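Local coordinates for enoyl-CoA hydratase (PDB 3T3W), which probably catalyses the reversible addition of water to the double bond of enoyl-CoA thioesters in lipid metabolism, as a member of the crotonase family, at residues 42-45 with 46-50; 135-139 with 140-144. All coordinates share one frame; numbering follows the deposited sequence.

Contact 1. Residues 42-45 with 46-50; sequences NAQN and PELLD
Leu48 N donates to Asn45 OD1 at 2.8 Å, at the start of helix 46-61. The bond is close to straight on both sides: the N-H...O angle is 162°, and N lies nearly in line with the C=O of the amide. The first torsion of Asn45 makes this possible. It sets CG between the backbone N and the carbonyl carbon (chi1 60°), which brings OD1 forward to the first turn, within reach of Leu48 N. The other amide atom, ND2, is given to the hydroxyl of Tyr21, so both ends of the amide are held and its rotation is fixed. Asn45 is thus the N-cap of the helix, and its side chain takes up an N-H that the first turn cannot bond within the helix. The backbone Asn45 O accepts Leu49 N at 3.2 Å and opens the helical hydrogen-bond pattern. Pro46 fits the first helical position, where its lack of an N-H costs no bond. Leu48 CB packs against the cap oxygen, 3.3 Å from Asn45 OD1. With CG anti to its backbone N (chi1 -176°), Leu48 reaches back along the loop. There Leu48 CD1 lies 3.7 Å from Ala43 O, and Leu48 CD2 meets Gln44 CG at 4.2 Å. Gln44 crosses Leu49 at a slant, with Gln44 OE1 3.4 Å from Leu49 CD2. Its NE2 is hydrogen-bonded to Ser78 OG and Gly131 O.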
# COMPACT_ATOMS: atom_id res chain seq x y z
N ASN F 42 18.68 25.57 21.74
CA ASN F 42 18.81 24.96 20.42
C ASN F 42 17.57 25.11 19.56
O ASN F 42 17.25 24.26 18.75
CB ASN F 42 19.31 23.51 20.54
CG ASN F 42 20.68 23.46 21.17
OD1 ASN F 42 21.57 24.27 20.82
ND2 ASN F 42 20.87 22.56 22.15
N ALA F 43 16.89 26.24 19.73
CA ALA F 43 15.83 26.61 18.82
C ALA F 43 16.42 26.72 17.44
O ALA F 43 17.56 27.20 17.27
CB ALA F 43 15.19 27.94 19.25
N GLN F 44 15.65 26.29 16.44
CA GLN F 44 16.17 26.14 15.08
C GLN F 44 15.69 27.25 14.16
O GLN F 44 14.51 27.30 13.82
CB GLN F 44 15.68 24.82 14.50
CG GLN F 44 15.97 23.60 15.38
CD GLN F 44 15.06 22.45 14.99
OE1 GLN F 44 14.73 22.29 13.81
NE2 GLN F 44 14.59 21.70 15.99
N ASN F 45 16.59 28.14 13.75
CA ASN F 45 16.28 29.12 12.72
C ASN F 45 16.74 28.57 11.37
O ASN F 45 17.37 27.51 11.32
CB ASN F 45 16.87 30.51 13.06
CG ASN F 45 18.38 30.53 13.20
OD1 ASN F 45 19.10 29.59 12.81
ND2 ASN F 45 18.89 31.64 13.76
N PRO F 46 16.37 29.24 10.27
CA PRO F 46 16.79 28.68 8.97
C PRO F 46 18.29 28.47 8.79
O PRO F 46 18.70 27.42 8.20
CB PRO F 46 16.18 29.66 7.97
CG PRO F 46 14.95 30.16 8.66
CD PRO F 46 15.39 30.33 10.09
N GLU F 47 19.11 29.41 9.28
CA GLU F 47 20.54 29.27 9.18
C GLU F 47 21.03 28.04 9.94
O GLU F 47 21.87 27.28 9.44
CB GLU F 47 21.30 30.51 9.65
CG GLU F 47 22.83 30.33 9.53
CD GLU F 47 23.64 31.53 9.97
OE1 GLU F 47 23.02 32.61 10.17
OE2 GLU F 47 24.89 31.36 10.08
N LEU F 48 20.55 27.83 11.17
CA LEU F 48 20.95 26.63 11.90
C LEU F 48 20.66 25.35 11.09
O LEU F 48 21.46 24.46 11.00
CB LEU F 48 20.28 26.58 13.28
CG LEU F 48 20.68 25.42 14.20
CD1 LEU F 48 20.59 25.83 15.68
CD2 LEU F 48 19.86 24.16 13.90
N LEU F 49 19.47 25.29 10.52
CA LEU F 49 19.06 24.10 9.75
C LEU F 49 19.90 23.92 8.48
O LEU F 49 20.31 22.81 8.16
CB LEU F 49 17.58 24.18 9.44
CG LEU F 49 16.66 23.92 10.64
CD1 LEU F 49 15.21 24.27 10.31
CD2 LEU F 49 16.77 22.46 11.08
N ASP F 50 20.22 25.02 7.80
CA ASP F 50 21.15 24.95 6.66
C ASP F 50 22.53 24.43 7.07
O ASP F 50 23.13 23.60 6.39
CB ASP F 50 21.32 26.30 5.96
CG ASP F 50 20.06 26.79 5.28
OD1 ASP F 50 19.10 26.03 5.07
OD2 ASP F 50 20.04 28.02 4.98

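Contact 2. Residues 135-139 with 140-144. With EDO (1,2-ethanediol), chain H.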
# COMPACT_ATOMS: atom_id res chain seq x y z
N LEU F 135 14.77 16.58 14.24
CA LEU F 135 16.21 16.36 14.28
C LEU F 135 16.55 14.94 14.72
O LEU F 135 17.50 14.38 14.19
CB LEU F 135 16.90 17.37 15.18
CG LEU F 135 16.55 18.87 14.92
CD1 LEU F 135 17.45 19.78 15.77
CD2 LEU F 135 16.66 19.22 13.42
N CYS F 136 15.84 14.38 15.70
CA CYS F 136 16.17 13.07 16.21
C CYS F 136 15.46 11.94 15.47
O CYS F 136 16.07 10.87 15.26
CB CYS F 136 15.94 12.97 17.74
SG CYS F 136 14.27 13.25 18.30
N TRP F 137 14.21 12.11 15.05
CA TRP F 137 13.53 11.01 14.34
C TRP F 137 14.25 10.50 13.11
O TRP F 137 14.24 9.28 12.87
CB TRP F 137 12.08 11.34 13.99
CG TRP F 137 11.09 11.24 15.11
CD1 TRP F 137 11.14 10.46 16.24
CD2 TRP F 137 9.79 11.90 15.16
NE1 TRP F 137 10.01 10.59 17.00
CE2 TRP F 137 9.14 11.45 16.39
CE3 TRP F 137 9.13 12.79 14.33
CZ2 TRP F 137 7.89 11.88 16.75
CZ3 TRP F 137 7.87 13.22 14.72
CH2 TRP F 137 7.26 12.76 15.88
N PRO F 138 14.90 11.38 12.32
CA PRO F 138 15.66 10.88 11.14
C PRO F 138 16.87 9.98 11.48
O PRO F 138 17.40 9.30 10.61
CB PRO F 138 16.09 12.17 10.42
CG PRO F 138 14.97 13.11 10.79
CD PRO F 138 14.74 12.85 12.25
N CYS F 139 17.35 10.06 12.72
CA CYS F 139 18.43 9.20 13.15
C CYS F 139 17.92 7.76 13.28
O CYS F 139 16.75 7.52 13.58
CB CYS F 139 19.04 9.69 14.47
SG CYS F 139 19.88 11.31 14.35
N ASP F 140 18.81 6.81 13.07
CA ASP F 140 18.48 5.42 13.16
C ASP F 140 18.14 4.98 14.58
O ASP F 140 17.19 4.21 14.76
CB ASP F 140 19.59 4.55 12.59
CG ASP F 140 19.80 4.79 11.11
OD1 ASP F 140 18.79 4.75 10.36
OD2 ASP F 140 20.96 5.09 10.73
N LEU F 141 18.97 5.37 15.53
CA LEU F 141 18.85 5.02 16.93
C LEU F 141 18.75 6.29 17.76
O LEU F 141 19.32 7.35 17.39
CB LEU F 141 20.07 4.24 17.39
CG LEU F 141 20.56 3.09 16.50
CD1 LEU F 141 21.79 2.38 17.14
CD2 LEU F 141 19.46 2.05 16.27
N ILE F 142 17.98 6.21 18.84
CA ILE F 142 17.90 7.31 19.83
C ILE F 142 18.28 6.82 21.23
O ILE F 142 17.71 5.82 21.74
CB ILE F 142 16.54 8.00 19.84
CG1 ILE F 142 16.16 8.56 18.44
CG2 ILE F 142 16.55 9.13 20.91
CD1 ILE F 142 14.73 9.11 18.33
N ILE F 143 19.25 7.50 21.85
CA ILE F 143 19.62 7.27 23.25
C ILE F 143 19.14 8.52 24.00
O ILE F 143 19.45 9.63 23.59
CB ILE F 143 21.15 7.07 23.39
CG1 ILE F 143 21.69 5.96 22.42
CG2 ILE F 143 21.57 6.77 24.87
CD1 ILE F 143 21.09 4.59 22.57
N ALA F 144 18.34 8.34 25.05
CA ALA F 144 17.79 9.45 25.81
C ALA F 144 18.30 9.44 27.24
O ALA F 144 18.38 8.39 27.90
CB ALA F 144 16.26 9.41 25.82
C1 EDO H . 14.12 4.83 12.95
O1 EDO H . 15.13 3.88 12.79
C2 EDO H . 13.11 4.71 11.84
O2 EDO H . 13.76 5.11 10.62
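Ile142 reaches back from strand 141-145 to Cys136 and Trp137. Its CB carries two branches. CG2 lies anti to the backbone N, while CG1 sits beside that N (chi1 -57°) and heads for Cys136. Ile142 CG1 comes 3.9 Å from Cys136 O. The chain stays extended at the next bond, and CD1 reaches furthest. Ile142 CD1 lies 3.8 Å from Cys136 O and 4.1 Å from Cys136 CB. Ile142 CD1 is also 4.2 Å from Cys136 SG. The same Ile142 CD1 approaches Trp137 CD1 obliquely at 4.4 Å. Cys136 O is the acceptor of the type I turn from Cys136 to Cys139, bonded to Cys139 N at 3.0 Å. Beyond the turn the chain enters the strand, which runs parallel to strand 120-124 in the six-stranded sheet of this crotonase fold. At the junction, the carboxylate of Asp140 forms salt bridges with Lys229 and with Lys177 of the second subunit. Asp140 O accepts a hydrogen bond from O1 of an ethanediol, probably a crystallisation additive, at 2.9 Å. That molecule also bonds to Lys177 of the second subunit. The chemistry is therefore divided. Ile142 CD1 packs on carbon and sulfur beside a carbonyl that Cys139 N satisfies. Polar bonds join the chain to the second subunit: its Arg174 holds Trp137 O and Cys139 O, and its Lys177 the Asp140 carboxylate.

In the fold
Contact 1 begins helix 46-61, and contact 2 leads from helix 133-136 into strand 141-145. Their centres are about 18 Å apart, yet Leu135 brings them together. Leu135 CD1 lies 3.4 Å from Gln44 NE2, and Leu135 CD2 lies 4.0 Å from Leu49 CD2. Both the loop and the first turn of helix 46-61 thus pack on helix 133-136. Gln44 also makes backbone bonds with Gly80 and Asp82. In crotonase-family enzymes, main-chain N-H groups near these residues and near Gly131 form the oxyanion hole, so contact 1 probably lies close to it. The zinc ion is about 11 Å from the side chain of Leu49. Contact 2 is the one that meets the second subunit.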